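Local coordinates for PBP domain-containing protein (Vibrio parahaemolyticus, PDB 3MUQ) that is of unknown function but has a periplasmic-binding-protein-like domain and may, as in its relatives, bind a small solute between two lobes, at residues A[45-50]-A[58-63]; A[130-135]-A[140-145]; A[220-225]-A[229-234]. One frame throughout, in Å; residues are numbered along the deposited sequence.

How the contacts relate
Contacts 1 and 3 belong to the same lobe, whose main sheet includes strand 57-60: helix 43-51 of contact 1 packs on the face to which Val58 and Thr60 point, and the helices of contact 3 pack on the other, where Met59 points and its CE comes 3.9 Å from Leu223 CD1. Their centres are 19 Å apart. Contact 2 lies in the other lobe, its centre 27 Å from that of contact 1 and 30 Å from that of contact 3, on the opposite side of the chain's centre from the latter. The nearest atoms of contacts 1 and 2 remain about 7 Å apart, probably facing each other across the cleft where relatives bind their ligands.

Contact 1 (A[45-50]-A[58-63]); sequences KALKMG and VMTHAP
Leu47 and Val58 form the apolar pair of this contact between helix 43-51 and strand 57-60, and Ala46 with Thr60 makes a second, smaller carbon contact. The CD2 branch of Leu47 reaches forward from the helix, although its CB does not itself point at the strand, and touches Val58 CG2 at 3.9 Å; the two side chains meet at about a right angle. Val58 has CG1 beside its own backbone N (chi1 -58°), which turns both methyls to the helix: CG2 to Leu47, CG1 to the backbone. A beta-branched valine suits this place, since it is broad close to the strand. Smaller groups fill the line beside it, with Ala46 CB facing Thr60 CG2 at 4.2 Å.

Backbone atoms meet the strand as well. Val58 CG1 lies 3.7 Å from Ala46 O, a carbonyl that already accepts the helical bond from Gly50 N, and 4.2 Å from Gly50 CA. With no side chain in the way, Gly50 lets the valine come right up to the helix, and here the CA atoms of Gly50 and Val58 are 6.6 Å apart.

The single polar side-chain group in the interface is the hydroxyl of Thr60, 4.1 Å from Leu47 CD2. Buried as it is, OG1 is satisfied by a hydrogen bond with Glu66, whose OE2 also bonds to Ala62 N at the start of helix 63-71. Phe69 of that helix touches both Leu47 and Val58.

The helix and strand segments run almost antiparallel, at 158°, with axes 8.6 Å apart. This is the returning half of a beta-alpha-beta crossover: strand 35-41, helix 43-51, then strand 57-60, with strand 6-12 lying between the two strands in the sheet. Such units build the alpha/beta lobes of periplasmic-binding-protein folds.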
# COMPACT_ATOMS: atom_id res chain seq x y z
N LYS A 45 23.30 2.01 -8.65
CA LYS A 45 23.54 1.10 -9.77
C LYS A 45 22.22 0.57 -10.33
O LYS A 45 22.00 0.55 -11.54
CB LYS A 45 24.47 -0.05 -9.36
CG LYS A 45 24.58 -1.18 -10.37
CD LYS A 45 25.15 -0.73 -11.71
CE LYS A 45 26.62 -1.08 -11.84
NZ LYS A 45 27.54 0.04 -11.50
N ALA A 46 21.33 0.13 -9.44
CA ALA A 46 19.99 -0.27 -9.85
C ALA A 46 19.35 0.83 -10.72
O ALA A 46 18.86 0.56 -11.81
CB ALA A 46 19.11 -0.56 -8.63
N LEU A 47 19.36 2.07 -10.23
CA LEU A 47 18.74 3.17 -11.00
C LEU A 47 19.49 3.45 -12.31
O LEU A 47 18.88 3.75 -13.35
CB LEU A 47 18.62 4.43 -10.13
CG LEU A 47 17.63 4.32 -8.94
CD1 LEU A 47 17.62 5.58 -8.11
CD2 LEU A 47 16.22 4.01 -9.41
N LYS A 48 20.81 3.37 -12.25
CA LYS A 48 21.63 3.54 -13.45
C LYS A 48 21.29 2.49 -14.52
O LYS A 48 21.27 2.78 -15.72
CB LYS A 48 23.12 3.44 -13.10
CG LYS A 48 24.07 3.75 -14.25
CD LYS A 48 24.09 5.23 -14.62
CE LYS A 48 24.53 5.40 -16.06
NZ LYS A 48 25.12 6.73 -16.39
N MSE A 49 21.05 1.26 -14.09
CA MSE A 49 20.68 0.24 -15.05
C MSE A 49 19.33 0.60 -15.71
O MSE A 49 19.11 0.32 -16.90
CB MSE A 49 20.62 -1.12 -14.35
CG MSE A 49 22.01 -1.71 -14.01
SE MSE A 49 21.85 -3.55 -13.34
CE MSE A 49 21.09 -3.19 -11.58
N GLY A 50 18.42 1.20 -14.93
CA GLY A 50 17.16 1.67 -15.47
C GLY A 50 17.35 2.85 -16.41
O GLY A 50 16.78 2.92 -17.52
N VAL A 58 12.43 -0.86 -12.00
CA VAL A 58 13.26 -0.84 -10.81
C VAL A 58 12.43 -0.80 -9.53
O VAL A 58 11.30 -0.29 -9.50
CB VAL A 58 14.23 0.38 -10.78
CG1 VAL A 58 15.15 0.39 -12.01
CG2 VAL A 58 13.43 1.66 -10.69
N MSE A 59 13.00 -1.35 -8.46
CA MSE A 59 12.36 -1.30 -7.15
C MSE A 59 13.40 -0.89 -6.13
O MSE A 59 14.33 -1.64 -5.87
CB MSE A 59 11.80 -2.68 -6.79
CG MSE A 59 11.17 -2.75 -5.39
SE MSE A 59 10.60 -4.57 -4.94
CE MSE A 59 9.30 -4.84 -6.38
N THR A 60 13.26 0.31 -5.58
CA THR A 60 14.21 0.80 -4.59
C THR A 60 13.45 1.47 -3.43
O THR A 60 12.22 1.58 -3.46
CB THR A 60 15.21 1.81 -5.21
OG1 THR A 60 14.49 2.88 -5.84
CG2 THR A 60 16.08 1.15 -6.27
N HIS A 61 14.19 1.90 -2.42
CA HIS A 61 13.59 2.58 -1.28
C HIS A 61 14.41 3.82 -0.95
O HIS A 61 14.92 3.97 0.16
CB HIS A 61 13.49 1.63 -0.08
CG HIS A 61 14.77 0.90 0.22
ND1 HIS A 61 15.11 -0.29 -0.39
CD2 HIS A 61 15.78 1.19 1.07
CE1 HIS A 61 16.28 -0.69 0.07
NE2 HIS A 61 16.71 0.18 0.96
N ALA A 62 14.53 4.71 -1.94
CA ALA A 62 15.32 5.94 -1.86
C ALA A 62 14.58 7.07 -2.56
O ALA A 62 14.84 7.37 -3.72
CB ALA A 62 16.70 5.74 -2.50
N PRO A 63 13.62 7.69 -1.85
CA PRO A 63 12.72 8.71 -2.39
C PRO A 63 13.43 9.85 -3.14
O PRO A 63 12.93 10.31 -4.17
CB PRO A 63 12.01 9.27 -1.14
CG PRO A 63 12.05 8.15 -0.16
CD PRO A 63 13.33 7.39 -0.43

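Contact 2 (A[130-135]-A[140-145]); sequences KEMGFW and IEPNFG
The indole of Trp135 carries Pro142 on one face: Pro142 CG sits 3.6 Å from the centroid of the five-membered ring, 23° off its normal, in a CH-pi contact. Proline suits the place because its compact, rigid ring presents weakly polarised C-H bonds to the electron-rich indole face. In the ring plane at the indole edge, NE1 donates to Glu131 OE2 at 2.9 Å; OE2 receives it on its anti lone pair, and the bond helps fix the ring's rotation. The six-membered ring meets Phe144 obliquely, planes at 59°, with Trp135 CH2 3.6 Å from Phe144 CE2. Ile140 CG2 adds an oblique contact to Trp135 CE3 at 4.1 Å.

Pro142 centres an inverse gamma turn, which bends the loop round the tryptophan. Ile140 N makes a weak bond to Trp135 O at 3.4 Å, and the hydroxyl of Thr138 bonds to both atoms.

The buried Glu131 carboxylate also bonds to Ser120 and Tyr147, tying helix 126-138 to the two parallel strands 118-120 and 147-149. Phe108 and Ala112 of helix 104-113 pack on Trp135, so the indole lies between that helix and the loop leading into strand 147-149.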
# COMPACT_ATOMS: atom_id res chain seq x y z
N LYS A 130 15.85 -7.61 8.62
CA LYS A 130 16.21 -6.23 8.87
C LYS A 130 16.97 -6.06 10.19
O LYS A 130 17.91 -5.27 10.28
CB LYS A 130 14.98 -5.33 8.85
CG LYS A 130 15.35 -3.90 9.21
CD LYS A 130 14.35 -2.91 8.67
CE LYS A 130 14.95 -1.51 8.63
NZ LYS A 130 15.73 -1.24 7.39
N GLU A 131 16.57 -6.80 11.23
CA GLU A 131 17.28 -6.72 12.49
C GLU A 131 18.72 -7.19 12.29
O GLU A 131 19.66 -6.56 12.78
CB GLU A 131 16.60 -7.58 13.55
CG GLU A 131 17.41 -7.69 14.84
CD GLU A 131 17.32 -9.06 15.44
OE1 GLU A 131 16.37 -9.79 15.09
OE2 GLU A 131 18.22 -9.43 16.23
N MSE A 132 18.88 -8.29 11.56
CA MSE A 132 20.20 -8.87 11.30
C MSE A 132 21.10 -7.95 10.48
O MSE A 132 22.32 -7.94 10.66
CB MSE A 132 20.07 -10.23 10.64
CG MSE A 132 19.23 -11.22 11.46
SE MSE A 132 19.83 -11.45 13.33
CE MSE A 132 19.66 -9.68 13.99
N GLY A 133 20.50 -7.18 9.59
CA GLY A 133 21.24 -6.20 8.82
C GLY A 133 21.87 -5.15 9.71
O GLY A 133 23.01 -4.76 9.50
N PHE A 134 21.13 -4.68 10.71
CA PHE A 134 21.66 -3.67 11.60
C PHE A 134 22.81 -4.24 12.41
O PHE A 134 23.84 -3.60 12.56
CB PHE A 134 20.59 -3.11 12.53
CG PHE A 134 19.55 -2.29 11.83
CD1 PHE A 134 19.87 -1.54 10.71
CD2 PHE A 134 18.24 -2.24 12.30
CE1 PHE A 134 18.92 -0.77 10.07
CE2 PHE A 134 17.28 -1.47 11.66
CZ PHE A 134 17.62 -0.73 10.55
N TRP A 135 22.65 -5.46 12.93
CA TRP A 135 23.76 -6.08 13.64
C TRP A 135 24.98 -6.14 12.73
O TRP A 135 26.08 -5.80 13.15
CB TRP A 135 23.42 -7.49 14.17
CG TRP A 135 22.45 -7.49 15.33
CD1 TRP A 135 21.24 -8.10 15.38
CD2 TRP A 135 22.61 -6.83 16.60
NE1 TRP A 135 20.62 -7.87 16.59
CE2 TRP A 135 21.45 -7.10 17.36
CE3 TRP A 135 23.62 -6.05 17.16
CZ2 TRP A 135 21.27 -6.61 18.65
CZ3 TRP A 135 23.45 -5.57 18.45
CH2 TRP A 135 22.28 -5.84 19.18
N ILE A 140 28.81 -6.00 15.14
CA ILE A 140 28.63 -6.88 16.29
C ILE A 140 27.90 -8.14 15.85
O ILE A 140 26.98 -8.07 15.04
CB ILE A 140 27.81 -6.22 17.42
CG1 ILE A 140 28.64 -5.15 18.14
CG2 ILE A 140 27.36 -7.26 18.44
CD1 ILE A 140 28.13 -3.74 17.93
N GLU A 141 28.31 -9.28 16.39
CA GLU A 141 27.54 -10.49 16.23
C GLU A 141 26.64 -10.60 17.45
O GLU A 141 27.11 -10.43 18.57
CB GLU A 141 28.46 -11.70 16.14
CG GLU A 141 27.75 -12.98 15.81
CD GLU A 141 28.61 -13.91 14.98
OE1 GLU A 141 29.51 -13.41 14.27
OE2 GLU A 141 28.37 -15.13 15.03
N PRO A 142 25.35 -10.85 17.23
CA PRO A 142 24.40 -10.87 18.34
C PRO A 142 24.62 -12.12 19.18
O PRO A 142 23.88 -13.09 19.05
CB PRO A 142 23.03 -10.94 17.65
CG PRO A 142 23.30 -10.71 16.19
CD PRO A 142 24.69 -11.18 15.95
N ASN A 143 25.65 -12.09 20.02
CA ASN A 143 26.03 -13.25 20.82
C ASN A 143 25.97 -12.98 22.31
O ASN A 143 26.20 -13.89 23.12
CB ASN A 143 27.43 -13.72 20.44
CG ASN A 143 27.42 -14.71 19.32
OD1 ASN A 143 26.57 -15.60 19.27
ND2 ASN A 143 28.36 -14.57 18.39
N PHE A 144 25.70 -11.74 22.69
CA PHE A 144 25.69 -11.38 24.10
C PHE A 144 24.67 -12.19 24.89
O PHE A 144 23.65 -12.64 24.35
CB PHE A 144 25.52 -9.86 24.29
CG PHE A 144 24.34 -9.26 23.57
CD1 PHE A 144 23.17 -8.96 24.26
CD2 PHE A 144 24.40 -8.97 22.21
CE1 PHE A 144 22.09 -8.39 23.61
CE2 PHE A 144 23.32 -8.39 21.54
CZ PHE A 144 22.16 -8.11 22.25
N GLY A 145 24.96 -12.38 26.18
CA GLY A 145 24.06 -13.10 27.06
C GLY A 145 22.60 -12.67 26.94
O GLY A 145 21.71 -13.51 26.81

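Contact 3 (A[220-225]-A[229-234]); sequences SDWLVN and QELING
Gln229 holds the end of helix 213-224 with its side chain, while its backbone N bonds to Asn225, just past that end. Its amide NE2 donates to Leu223 O at 2.8 Å in a nearly straight bond (160°), with the acceptor close to the amide plane. The chain has CG beside the backbone N (chi1 -72°) and bends again at chi2, which folds the amide back toward helix 213-224. Glutamine fits because it is long enough to fold back and still present an N-H to a carbonyl at the end of the helix. Gln229 N donates to Asn225 O at 3.0 Å, a first-turn bond of helix 226-236, with Asn225 at the N-cap position.

Apolar groups flank these bonds. Leu231 CD1 touches Trp222 CH2 at 3.6 Å, the two side chains meeting at about a right angle, and Ile232 CD1 packs 3.7 Å from Leu223 O and more loosely, at 4.4 Å, against Leu223 CD2.

Further out, Asn225 ND2 donates to Asp221 O at 2.7 Å, turning the asparagine back on the helix it has just left. Trp222 NE1 is anchored by Asp31, and Phe28 meets the indole edge-to-face.

The two segments form a bend of 62° between consecutive helices. Gly173 N and Arg236 of the second subunit bond to Asn225 OD1 and Val224 O, placing the bend at the dimer interface. Leu223 and Leu231 lie against helix 20-32, while Leu223 and Ile232 rest on strand 78-90, whose Arg79 forms a salt bridge with Asp221.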
# COMPACT_ATOMS: atom_id res chain seq x y z
N SER A 220 3.96 -4.33 -12.13
CA SER A 220 3.66 -3.18 -11.28
C SER A 220 2.18 -3.15 -10.94
O SER A 220 1.84 -3.02 -9.77
CB SER A 220 4.07 -1.87 -11.97
OG SER A 220 3.69 -0.75 -11.18
N ASP A 221 1.31 -3.27 -11.94
CA ASP A 221 -0.14 -3.33 -11.72
C ASP A 221 -0.48 -4.44 -10.72
O ASP A 221 -1.24 -4.24 -9.77
CB ASP A 221 -0.89 -3.59 -13.04
CG ASP A 221 -0.84 -2.41 -13.99
OD1 ASP A 221 -0.53 -1.29 -13.52
OD2 ASP A 221 -1.12 -2.61 -15.19
N TRP A 222 0.11 -5.61 -10.91
CA TRP A 222 -0.15 -6.73 -10.00
C TRP A 222 0.31 -6.39 -8.57
O TRP A 222 -0.40 -6.66 -7.59
CB TRP A 222 0.55 -7.98 -10.52
CG TRP A 222 0.34 -9.24 -9.71
CD1 TRP A 222 -0.65 -10.18 -9.89
CD2 TRP A 222 1.17 -9.73 -8.64
NE1 TRP A 222 -0.49 -11.21 -8.98
CE2 TRP A 222 0.61 -10.96 -8.20
CE3 TRP A 222 2.32 -9.25 -8.01
CZ2 TRP A 222 1.17 -11.71 -7.15
CZ3 TRP A 222 2.88 -10.00 -6.97
CH2 TRP A 222 2.30 -11.22 -6.55
N LEU A 223 1.49 -5.79 -8.45
CA LEU A 223 2.05 -5.47 -7.13
C LEU A 223 1.19 -4.51 -6.32
O LEU A 223 1.14 -4.63 -5.08
CB LEU A 223 3.46 -4.87 -7.27
CG LEU A 223 4.57 -5.81 -7.72
CD1 LEU A 223 5.82 -5.00 -8.14
CD2 LEU A 223 4.89 -6.79 -6.62
N VAL A 224 0.52 -3.58 -6.99
CA VAL A 224 -0.31 -2.60 -6.26
C VAL A 224 -1.79 -2.98 -6.18
O VAL A 224 -2.58 -2.31 -5.51
CB VAL A 224 -0.17 -1.16 -6.81
CG1 VAL A 224 1.31 -0.67 -6.75
CG2 VAL A 224 -0.73 -1.06 -8.22
N ASN A 225 -2.19 -4.04 -6.87
CA ASN A 225 -3.56 -4.50 -6.74
C ASN A 225 -3.67 -5.46 -5.56
O ASN A 225 -2.65 -5.99 -5.09
CB ASN A 225 -4.09 -5.09 -8.06
CG ASN A 225 -4.59 -3.99 -9.06
OD1 ASN A 225 -5.77 -3.97 -9.43
ND2 ASN A 225 -3.69 -3.10 -9.48
N GLN A 229 -0.71 -7.05 -3.02
CA GLN A 229 -0.68 -6.42 -1.70
C GLN A 229 -0.87 -7.45 -0.59
O GLN A 229 -0.22 -7.37 0.45
CB GLN A 229 -1.75 -5.32 -1.58
CG GLN A 229 -1.41 -4.06 -2.39
CD GLN A 229 -0.18 -3.35 -1.85
OE1 GLN A 229 -0.15 -2.91 -0.70
NE2 GLN A 229 0.85 -3.23 -2.69
N GLU A 230 -1.76 -8.41 -0.81
CA GLU A 230 -1.96 -9.48 0.18
C GLU A 230 -0.63 -10.16 0.49
O GLU A 230 -0.28 -10.39 1.66
CB GLU A 230 -2.98 -10.50 -0.35
CG GLU A 230 -3.43 -11.54 0.66
CD GLU A 230 -4.46 -12.49 0.08
OE1 GLU A 230 -4.70 -12.44 -1.15
OE2 GLU A 230 -5.04 -13.30 0.84
N LEU A 231 0.13 -10.46 -0.56
CA LEU A 231 1.41 -11.15 -0.39
C LEU A 231 2.48 -10.26 0.24
O LEU A 231 3.25 -10.72 1.09
CB LEU A 231 1.91 -11.70 -1.73
CG LEU A 231 0.92 -12.73 -2.26
CD1 LEU A 231 1.19 -13.08 -3.72
CD2 LEU A 231 0.95 -13.95 -1.36
N ILE A 232 2.54 -9.00 -0.19
CA ILE A 232 3.45 -8.03 0.40
C ILE A 232 3.18 -7.86 1.90
O ILE A 232 4.11 -7.86 2.73
CB ILE A 232 3.33 -6.67 -0.32
CG1 ILE A 232 3.89 -6.78 -1.74
CG2 ILE A 232 4.02 -5.55 0.47
CD1 ILE A 232 3.66 -5.55 -2.58
N ASN A 233 1.91 -7.72 2.26
CA ASN A 233 1.54 -7.59 3.66
C ASN A 233 1.88 -8.85 4.42
O ASN A 233 2.43 -8.79 5.52
CB ASN A 233 0.05 -7.28 3.81
CG ASN A 233 -0.30 -5.88 3.38
OD1 ASN A 233 0.53 -4.97 3.50
ND2 ASN A 233 -1.52 -5.70 2.87
N GLY A 234 1.55 -10.00 3.83
CA GLY A 234 1.89 -11.28 4.45
C GLY A 234 3.36 -11.31 4.82
O GLY A 234 3.73 -11.76 5.90